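Local atomic coordinates of oxysterol-binding protein homolog 3 (Saccharomyces cerevisiae, PDB entry 4IC4), a protein that carries lipids in a hydrophobic pocket and transfers them between membranes through the cytosol, in phosphoinositide-coupled non-vesicular transport that helps maintain intracellular sterol distribution. Residues V63-P68 with Y330-V335; K268-S272 with I282-G286; N304-I308 with R322-R328. All coordinates share one frame; numbering follows the deposited sequence.

Interaction 1: residues V63-P68 with Y330-V335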
loop_
_atom_site.group_PDB
_atom_site.type_symbol
_atom_site.label_atom_id
_atom_site.label_comp_id
_atom_site.label_asym_id
_atom_site.label_seq_id
_atom_site.Cartn_x
_atom_site.Cartn_y
_atom_site.Cartn_z
ATOM N N VAL A 63 17.874 6.005 8.921
ATOM C CA VAL A 63 16.603 6.647 8.611
ATOM C C VAL A 63 16.616 7.301 7.225
ATOM O O VAL A 63 15.566 7.537 6.629
ATOM C CB VAL A 63 16.243 7.706 9.683
ATOM C CG1 VAL A 63 17.159 8.913 9.563
ATOM C CG2 VAL A 63 14.787 8.109 9.546
ATOM N N THR A 64 17.809 7.578 6.705
ATOM C CA THR A 64 17.932 8.201 5.393
ATOM C C THR A 64 17.552 7.251 4.257
ATOM O O THR A 64 17.367 7.682 3.115
ATOM C CB THR A 64 19.362 8.719 5.165
ATOM O OG1 THR A 64 20.295 7.672 5.455
ATOM C CG2 THR A 64 19.637 9.922 6.058
ATOM N N SER A 65 17.437 5.962 4.572
ATOM C CA SER A 65 17.049 4.961 3.581
ATOM C C SER A 65 15.528 4.917 3.459
ATOM O O SER A 65 14.986 4.207 2.614
ATOM C CB SER A 65 17.539 3.572 3.993
ATOM O OG SER A 65 18.952 3.513 4.076
ATOM N N ASN A 66 14.847 5.676 4.311
ATOM C CA ASN A 66 13.387 5.700 4.315
ATOM C C ASN A 66 12.768 6.914 3.631
ATOM O O ASN A 66 13.445 7.902 3.329
ATOM C CB ASN A 66 12.871 5.690 5.761
ATOM C CG ASN A 66 13.224 4.424 6.508
ATOM O OD1 ASN A 66 13.446 4.454 7.721
ATOM N ND2 ASN A 66 13.260 3.305 5.805
ATOM N N GLU A 67 11.465 6.802 3.381
ATOM C CA GLU A 67 10.654 7.891 2.856
ATOM C C GLU A 67 9.764 8.153 4.080
ATOM O O GLU A 67 9.573 7.255 4.907
ATOM C CB GLU A 67 9.842 7.465 1.628
ATOM C CG GLU A 67 9.048 6.190 1.781
ATOM C CD GLU A 67 8.299 5.824 0.513
ATOM O OE1 GLU A 67 8.626 6.386 -0.555
ATOM O OE2 GLU A 67 7.393 4.969 0.584
ATOM N N PRO A 68 9.216 9.368 4.216
ATOM C CA PRO A 68 8.377 9.703 5.372
ATOM C C PRO A 68 6.970 9.137 5.551
ATOM O O PRO A 68 6.031 9.883 5.816
ATOM C CB PRO A 68 8.395 11.232 5.371
ATOM C CG PRO A 68 8.436 11.552 3.920
ATOM C CD PRO A 68 9.429 10.550 3.360
ATOM N N TYR A 330 11.585 13.220 10.457
ATOM C CA TYR A 330 12.195 12.974 9.153
ATOM C C TYR A 330 11.461 13.762 8.074
ATOM O O TYR A 330 12.082 14.361 7.194
ATOM C CB TYR A 330 12.140 11.477 8.827
ATOM C CG TYR A 330 12.932 11.070 7.605
ATOM C CD1 TYR A 330 14.315 11.239 7.559
ATOM C CD2 TYR A 330 12.303 10.480 6.509
ATOM C CE1 TYR A 330 15.056 10.825 6.454
ATOM C CE2 TYR A 330 13.033 10.063 5.397
ATOM C CZ TYR A 330 14.408 10.236 5.379
ATOM O OH TYR A 330 15.133 9.797 4.295
ATOM N N GLU A 331 10.135 13.757 8.147
ATOM C CA GLU A 331 9.319 14.477 7.179
ATOM C C GLU A 331 9.672 15.958 7.207
ATOM O O GLU A 331 9.775 16.604 6.161
ATOM C CB GLU A 331 7.830 14.295 7.503
ATOM C CG GLU A 331 6.892 15.095 6.608
ATOM C CD GLU A 331 5.437 14.984 7.029
ATOM O OE1 GLU A 331 4.811 13.928 6.785
ATOM O OE2 GLU A 331 4.917 15.957 7.613
ATOM N N GLU A 332 9.877 16.489 8.408
ATOM C CA GLU A 332 10.186 17.905 8.565
ATOM C C GLU A 332 11.665 18.252 8.417
ATOM O O GLU A 332 12.076 19.376 8.703
ATOM C CB GLU A 332 9.642 18.401 9.907
ATOM C CG GLU A 332 8.191 17.996 10.115
ATOM C CD GLU A 332 7.539 18.627 11.328
ATOM O OE1 GLU A 332 8.250 18.920 12.313
ATOM O OE2 GLU A 332 6.303 18.811 11.299
ATOM N N GLY A 333 12.465 17.286 7.978
ATOM C CA GLY A 333 13.880 17.546 7.761
ATOM C C GLY A 333 14.825 17.488 8.947
ATOM O O GLY A 333 16.002 17.821 8.807
ATOM N N ASN A 334 14.329 17.079 10.109
ATOM C CA ASN A 334 15.175 16.973 11.294
ATOM C C ASN A 334 15.728 15.548 11.293
ATOM O O ASN A 334 15.253 14.682 12.029
ATOM C CB ASN A 334 14.346 17.228 12.556
ATOM C CG ASN A 334 13.541 18.512 12.474
ATOM O OD1 ASN A 334 14.095 19.598 12.285
ATOM N ND2 ASN A 334 12.225 18.395 12.617
ATOM N N VAL A 335 16.733 15.318 10.454
ATOM C CA VAL A 335 17.342 14.000 10.297
ATOM C C VAL A 335 17.971 13.378 11.542
ATOM O O VAL A 335 17.687 12.225 11.869
ATOM C CB VAL A 335 18.403 14.022 9.178
ATOM C CG1 VAL A 335 19.018 12.637 9.016
ATOM C CG2 VAL A 335 17.768 14.479 7.874
HETATM O O HOH W 1 4.986 12.146 4.630
#
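Tyr330, on the last turn of helix 325-331, reaches across to 63-68 and donates its OH to Asn66 O at 2.7 Å. With CG trans to the backbone N (chi1 -171°), the ring leaves the helix and runs past Val63 in the opposite sense. Val63 CG2 makes a CH-pi contact over one ring face, 4.1 Å from the Tyr330 centroid. Val63 O lies over that same face, 3.2 Å from Tyr330 CZ, while accepting the amide of Asn66 in its 3-10 turn. The Glu67-Pro68 peptide meets the ring edge. At the flanks, Thr64 CG2 crosses Val335 CG1 at 4.1 Å, and Pro68 CB packs on Glu331 CB at 3.8 Å. A water bridges Pro68 O and Glu331 OE1; Glu331 also pairs with Arg31.

The side chain of Asn66 turns elsewhere, to Lys342 and to the backbone of Lys118, a residue that binds phosphatidylinositol 4-phosphate. The phenol thus joins a buried carbonyl to the C-terminal end of a helix, and its hydrogen bond, together with the contacts on face and edge, fixes the ring's rotation beside the phosphoinositide site of the OSBP-related domain.

Interaction 2: residues K268-S272 with I282-G286; sequences KWTQS and IWEVG
Gln271 O accepts the amide of Val285 at 2.9 Å (N-H...O 157°), with the donor tilted 26° from the carbonyl plane. The same oxygen takes a CA-H...O contact from Glu284, whose CA lies 3.4 Å from Gln271 O. Just beyond, Ser272 and Glu284 form an antiparallel non-hydrogen-bonded pair, with Ser272 CB against Glu284 CG on one face of the sheet. Gln271 and Ser272 together face Lys268, a classic beta bulge where strand 263-268 turns back into strand 272-275; Ile282 and Trp283 form a second one opposite Leu273.

A chi1 of 162° carries the indole of Trp283 back against the turn. There its six-membered ring points an edge at backbone oxygens: CH2 lies 3.5 Å from Trp269 O, in the indole plane, and CZ3 is 3.8 Å from Lys268 O. Tyr81 meets this indole edge-to-face. Were Trp283 replaced by an alanine, a gap would probably open beside the 268-272 turn and Tyr81 would lose its aromatic partner.

Val285 sets both methyls about the turn, CG1 3.7 Å from Thr270 O and CG2 3.9 Å from Gln271 OE1. The bent side chain of Gln271 crosses that valine at about a right angle, and a water donates to Gln271 OE1 and Val285 O. Trp269 O, buried with no hydrogen-bond partner in the model, faces the edge of Trp283, whose C-H groups may offset part of the cost. The turn's internal backbone bonds fix its own shape, while one main-chain bond, a water bridge and a C-H...O contact link it to 282-286.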
loop_
_atom_site.group_PDB
_atom_site.type_symbol
_atom_site.label_atom_id
_atom_site.label_comp_id
_atom_site.label_asym_id
_atom_site.label_seq_id
_atom_site.Cartn_x
_atom_site.Cartn_y
_atom_site.Cartn_z
ATOM N N LYS A 268 -0.622 1.524 -20.061
ATOM C CA LYS A 268 0.654 1.570 -19.359
ATOM C C LYS A 268 0.331 1.888 -17.906
ATOM O O LYS A 268 -0.455 2.798 -17.633
ATOM C CB LYS A 268 1.552 2.662 -19.947
ATOM C CG LYS A 268 2.009 2.395 -21.373
ATOM C CD LYS A 268 2.952 3.484 -21.860
ATOM C CE LYS A 268 3.520 3.155 -23.232
ATOM N NZ LYS A 268 4.427 4.234 -23.720
ATOM N N TRP A 269 0.921 1.144 -16.974
ATOM C CA TRP A 269 0.642 1.385 -15.562
ATOM C C TRP A 269 1.184 2.720 -15.077
ATOM O O TRP A 269 0.908 3.144 -13.955
ATOM C CB TRP A 269 1.189 0.248 -14.692
ATOM C CG TRP A 269 2.635 -0.065 -14.905
ATOM C CD1 TRP A 269 3.157 -1.000 -15.754
ATOM C CD2 TRP A 269 3.747 0.554 -14.253
ATOM N NE1 TRP A 269 4.528 -1.002 -15.668
ATOM C CE2 TRP A 269 4.918 -0.057 -14.755
ATOM C CE3 TRP A 269 3.868 1.566 -13.292
ATOM C CZ2 TRP A 269 6.198 0.313 -14.328
ATOM C CZ3 TRP A 269 5.140 1.934 -12.867
ATOM C CH2 TRP A 269 6.289 1.308 -13.387
ATOM N N THR A 270 1.949 3.385 -15.934
ATOM C CA THR A 270 2.519 4.683 -15.609
ATOM C C THR A 270 1.638 5.817 -16.123
ATOM O O THR A 270 1.926 6.989 -15.871
ATOM C CB THR A 270 3.899 4.855 -16.262
ATOM O OG1 THR A 270 3.770 4.667 -17.678
ATOM C CG2 THR A 270 4.889 3.848 -15.707
ATOM N N GLN A 271 0.561 5.483 -16.830
ATOM C CA GLN A 271 -0.280 6.534 -17.397
ATOM C C GLN A 271 -1.786 6.282 -17.468
ATOM O O GLN A 271 -2.563 7.027 -16.882
ATOM C CB GLN A 271 0.228 6.871 -18.803
ATOM C CG GLN A 271 -0.032 8.301 -19.280
ATOM C CD GLN A 271 -1.499 8.698 -19.268
ATOM O OE1 GLN A 271 -2.046 9.079 -18.230
ATOM N NE2 GLN A 271 -2.144 8.607 -20.426
ATOM N N SER A 272 -2.205 5.246 -18.190
ATOM C CA SER A 272 -3.634 4.992 -18.337
ATOM C C SER A 272 -3.972 3.602 -18.851
ATOM O O SER A 272 -3.095 2.843 -19.245
ATOM C CB SER A 272 -4.237 6.017 -19.293
ATOM O OG SER A 272 -3.669 5.869 -20.582
ATOM N N ILE A 282 -10.482 3.889 -19.195
ATOM C CA ILE A 282 -11.030 3.301 -17.977
ATOM C C ILE A 282 -10.399 3.918 -16.734
ATOM O O ILE A 282 -11.062 4.107 -15.716
ATOM C CB ILE A 282 -10.766 1.774 -17.938
ATOM C CG1 ILE A 282 -11.372 1.100 -19.171
ATOM C CG2 ILE A 282 -11.326 1.180 -16.653
ATOM C CD1 ILE A 282 -12.872 1.213 -19.268
ATOM N N TRP A 283 -9.114 4.239 -16.833
ATOM C CA TRP A 283 -8.366 4.801 -15.711
ATOM C C TRP A 283 -7.183 5.622 -16.207
ATOM O O TRP A 283 -6.605 5.327 -17.254
ATOM C CB TRP A 283 -7.853 3.657 -14.822
ATOM C CG TRP A 283 -6.734 4.035 -13.883
ATOM C CD1 TRP A 283 -6.849 4.666 -12.675
ATOM C CD2 TRP A 283 -5.330 3.825 -14.092
ATOM N NE1 TRP A 283 -5.607 4.862 -12.123
ATOM C CE2 TRP A 283 -4.655 4.357 -12.970
ATOM C CE3 TRP A 283 -4.576 3.240 -15.120
ATOM C CZ2 TRP A 283 -3.262 4.322 -12.845
ATOM C CZ3 TRP A 283 -3.191 3.205 -14.998
ATOM C CH2 TRP A 283 -2.548 3.743 -13.866
ATOM N N GLU A 284 -6.827 6.647 -15.437
ATOM C CA GLU A 284 -5.700 7.517 -15.751
ATOM C C GLU A 284 -5.054 7.926 -14.431
ATOM O O GLU A 284 -5.741 8.066 -13.423
ATOM C CB GLU A 284 -6.173 8.775 -16.487
ATOM C CG GLU A 284 -6.861 8.524 -17.812
ATOM C CD GLU A 284 -7.467 9.789 -18.385
ATOM O OE1 GLU A 284 -8.364 10.360 -17.731
ATOM O OE2 GLU A 284 -7.046 10.213 -19.484
ATOM N N VAL A 285 -3.740 8.116 -14.439
ATOM C CA VAL A 285 -3.044 8.513 -13.222
ATOM C C VAL A 285 -3.450 9.918 -12.799
ATOM O O VAL A 285 -3.925 10.718 -13.610
ATOM C CB VAL A 285 -1.503 8.483 -13.397
ATOM C CG1 VAL A 285 -1.042 7.067 -13.718
ATOM C CG2 VAL A 285 -1.075 9.449 -14.493
ATOM N N GLY A 286 -3.274 10.200 -11.513
ATOM C CA GLY A 286 -3.593 11.510 -10.986
ATOM C C GLY A 286 -2.346 12.371 -11.017
ATOM O O GLY A 286 -1.500 12.227 -11.901
HETATM O O HOH W 2 -3.485 11.362 -16.382
#

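Interaction 3: residues N304-I308 with R322-R328; sequences NLNEI and RLRPDIR
The backbones come closest at Asn306 and Arg322, whose CA atoms lie 5.2 Å apart where the chain leaves helix 300-305 and meets the 3-10 turn ahead of helix 325-331. Arg328 supplies the main polar link. Its side chain sets out with CG on the far side of the CA-CB bond from the backbone N, then bends at chi2 (65°) and again at chi3 (61°), which curls the guanidinium back to present its end to Asn306. Two nitrogens grip one carbonyl: NH1 to Asn306 O at 3.0 Å and NH2 to Asn306 O at 2.8 Å, with the oxygen close to the guanidinium plane. NH2 also donates to Arg322 O at 2.9 Å, in the carbonyl plane and on a lone pair, so one nitrogen bridges both segments. The amide of Asn306 lies over a face of this guanidinium, the two planes only 5° apart, and NH1 has a second, charged partner in Glu331.

Within the OSBP-related domain, the contact joins the chain leaving helix 300-305 to the N-terminal end of helix 325-331, with Arg324 at the N-cap position. Ile327 packs on Phe120 of strand 118-120, which begins with Lys118 of the phosphatidylinositol 4-phosphate site.

Arg322 runs extended from CG to NE alongside the 305-308 backbone, where NE makes a weak bond to Glu307 O at 3.0 Å. Further out, NH1 pairs with Asp320, while NH2 reaches Glu129 O and a water that also bonds Asn304 O. Ile308 lies across the aliphatic part of this arginine, CG1 3.9 Å from Arg322 CD, and its CD1 meets Leu323 CD2 at 4.1 Å. At the helix start, Arg324 holds Asp326 side-on, NE to OD1 and NH2 to OD2 at 2.7 Å; Arg324 NH1 turns to Glu126.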
loop_
_atom_site.group_PDB
_atom_site.type_symbol
_atom_site.label_atom_id
_atom_site.label_comp_id
_atom_site.label_asym_id
_atom_site.label_seq_id
_atom_site.Cartn_x
_atom_site.Cartn_y
_atom_site.Cartn_z
ATOM N N ASN A 304 -0.444 13.252 1.338
ATOM C CA ASN A 304 -1.540 13.487 2.266
ATOM C C ASN A 304 -1.716 12.417 3.333
ATOM O O ASN A 304 -2.434 12.626 4.308
ATOM C CB ASN A 304 -2.847 13.656 1.488
ATOM C CG ASN A 304 -2.902 14.971 0.742
ATOM O OD1 ASN A 304 -2.307 15.957 1.177
ATOM N ND2 ASN A 304 -3.630 15.003 -0.369
ATOM N N LEU A 305 -1.049 11.282 3.154
ATOM C CA LEU A 305 -1.157 10.171 4.094
ATOM C C LEU A 305 -0.784 10.501 5.535
ATOM O O LEU A 305 -1.488 10.117 6.475
ATOM C CB LEU A 305 -0.284 9.003 3.617
ATOM C CG LEU A 305 -0.734 8.247 2.363
ATOM C CD1 LEU A 305 0.410 7.373 1.877
ATOM C CD2 LEU A 305 -1.976 7.413 2.667
ATOM N N ASN A 306 0.321 11.217 5.711
ATOM C CA ASN A 306 0.803 11.531 7.050
ATOM C C ASN A 306 0.348 12.868 7.609
ATOM O O ASN A 306 0.902 13.339 8.604
ATOM C CB ASN A 306 2.334 11.468 7.081
ATOM C CG ASN A 306 2.880 11.116 8.454
ATOM O OD1 ASN A 306 3.908 11.648 8.887
ATOM N ND2 ASN A 306 2.203 10.204 9.142
ATOM N N GLU A 307 -0.658 13.478 6.993
ATOM C CA GLU A 307 -1.152 14.757 7.492
ATOM C C GLU A 307 -2.272 14.587 8.511
ATOM O O GLU A 307 -3.137 13.719 8.371
ATOM C CB GLU A 307 -1.666 15.635 6.345
ATOM C CG GLU A 307 -2.257 16.962 6.836
ATOM C CD GLU A 307 -2.760 17.865 5.723
ATOM O OE1 GLU A 307 -3.239 17.356 4.692
ATOM O OE2 GLU A 307 -2.691 19.101 5.894
ATOM N N ILE A 308 -2.236 15.420 9.547
ATOM C CA ILE A 308 -3.269 15.418 10.569
ATOM C C ILE A 308 -4.172 16.602 10.232
ATOM O O ILE A 308 -3.732 17.753 10.267
ATOM C CB ILE A 308 -2.676 15.611 11.985
ATOM C CG1 ILE A 308 -1.819 14.401 12.361
ATOM C CG2 ILE A 308 -3.799 15.797 13.000
ATOM C CD1 ILE A 308 -1.116 14.544 13.695
ATOM N N ARG A 322 0.587 8.534 12.051
ATOM C CA ARG A 322 0.735 9.990 12.030
ATOM C C ARG A 322 1.332 10.522 13.327
ATOM O O ARG A 322 1.769 11.672 13.382
ATOM C CB ARG A 322 -0.613 10.673 11.815
ATOM C CG ARG A 322 -1.296 10.363 10.496
ATOM C CD ARG A 322 -2.607 11.119 10.410
ATOM N NE ARG A 322 -3.369 10.800 9.206
ATOM C CZ ARG A 322 -4.094 9.699 9.042
ATOM N NH1 ARG A 322 -4.164 8.790 10.007
ATOM N NH2 ARG A 322 -4.767 9.513 7.912
ATOM N N LEU A 323 1.344 9.694 14.367
ATOM C CA LEU A 323 1.871 10.121 15.655
ATOM C C LEU A 323 3.307 9.663 15.902
ATOM O O LEU A 323 3.885 9.955 16.952
ATOM C CB LEU A 323 0.947 9.636 16.781
ATOM C CG LEU A 323 -0.504 10.122 16.658
ATOM C CD1 LEU A 323 -1.330 9.610 17.832
ATOM C CD2 LEU A 323 -0.537 11.647 16.595
ATOM N N ARG A 324 3.894 8.953 14.942
ATOM C CA ARG A 324 5.272 8.496 15.106
ATOM C C ARG A 324 6.241 9.666 15.022
ATOM O O ARG A 324 6.252 10.416 14.043
ATOM C CB ARG A 324 5.629 7.434 14.064
ATOM C CG ARG A 324 5.128 6.064 14.469
ATOM C CD ARG A 324 5.665 4.950 13.606
ATOM N NE ARG A 324 7.123 4.881 13.566
ATOM C CZ ARG A 324 7.786 3.807 13.149
ATOM N NH1 ARG A 324 7.113 2.732 12.760
ATOM N NH2 ARG A 324 9.109 3.808 13.086
ATOM N N PRO A 325 7.080 9.826 16.051
ATOM C CA PRO A 325 8.051 10.922 16.088
ATOM C C PRO A 325 9.196 10.842 15.096
ATOM O O PRO A 325 9.678 11.876 14.623
ATOM C CB PRO A 325 8.534 10.905 17.536
ATOM C CG PRO A 325 8.451 9.469 17.898
ATOM C CD PRO A 325 7.120 9.046 17.299
ATOM N N ASP A 326 9.644 9.633 14.780
ATOM C CA ASP A 326 10.738 9.500 13.835
ATOM C C ASP A 326 10.272 9.852 12.426
ATOM O O ASP A 326 10.957 10.576 11.700
ATOM C CB ASP A 326 11.349 8.090 13.894
ATOM C CG ASP A 326 10.320 6.970 13.781
ATOM O OD1 ASP A 326 9.094 7.208 13.886
ATOM O OD2 ASP A 326 10.764 5.816 13.607
ATOM N N ILE A 327 9.094 9.369 12.049
ATOM C CA ILE A 327 8.566 9.676 10.729
ATOM C C ILE A 327 8.302 11.178 10.612
ATOM O O ILE A 327 8.611 11.792 9.589
ATOM C CB ILE A 327 7.248 8.913 10.450
ATOM C CG1 ILE A 327 7.491 7.400 10.518
ATOM C CG2 ILE A 327 6.693 9.323 9.080
ATOM C CD1 ILE A 327 6.279 6.547 10.130
ATOM N N ARG A 328 7.745 11.773 11.666
ATOM C CA ARG A 328 7.437 13.200 11.653
ATOM C C ARG A 328 8.691 14.066 11.572
ATOM O O ARG A 328 8.755 14.997 10.770
ATOM C CB ARG A 328 6.628 13.590 12.895
ATOM C CG ARG A 328 6.157 15.041 12.890
ATOM C CD ARG A 328 5.179 15.296 11.755
ATOM N NE ARG A 328 3.995 14.454 11.887
ATOM C CZ ARG A 328 3.084 14.278 10.936
ATOM N NH1 ARG A 328 3.212 14.885 9.762
ATOM N NH2 ARG A 328 2.040 13.493 11.156
HETATM O O HOH W 3 -4.547 11.263 5.532
#

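In the fold
From the N terminus, residues 63-68 come first and 330-335 returns to them, so interaction 1 closes a loop of 261 residues that takes in the antiparallel barrel strands. Within that span lie the other two contacts, in series and without crossing. Interaction 2 closes a short hairpin-like excursion at the end of the barrel, joining the turn before strand 272-275 to strand 281-284. Interaction 3 then ties helix 300-305 to the start of helix 325-331, whose end serves interaction 1. Interactions 1 and 3 touch, with centres about 11 Å apart, at Glu331 and Asn306 and at Pro68 and Ile327. Interaction 2 stands apart, its centre about 28 Å from that of interaction 3.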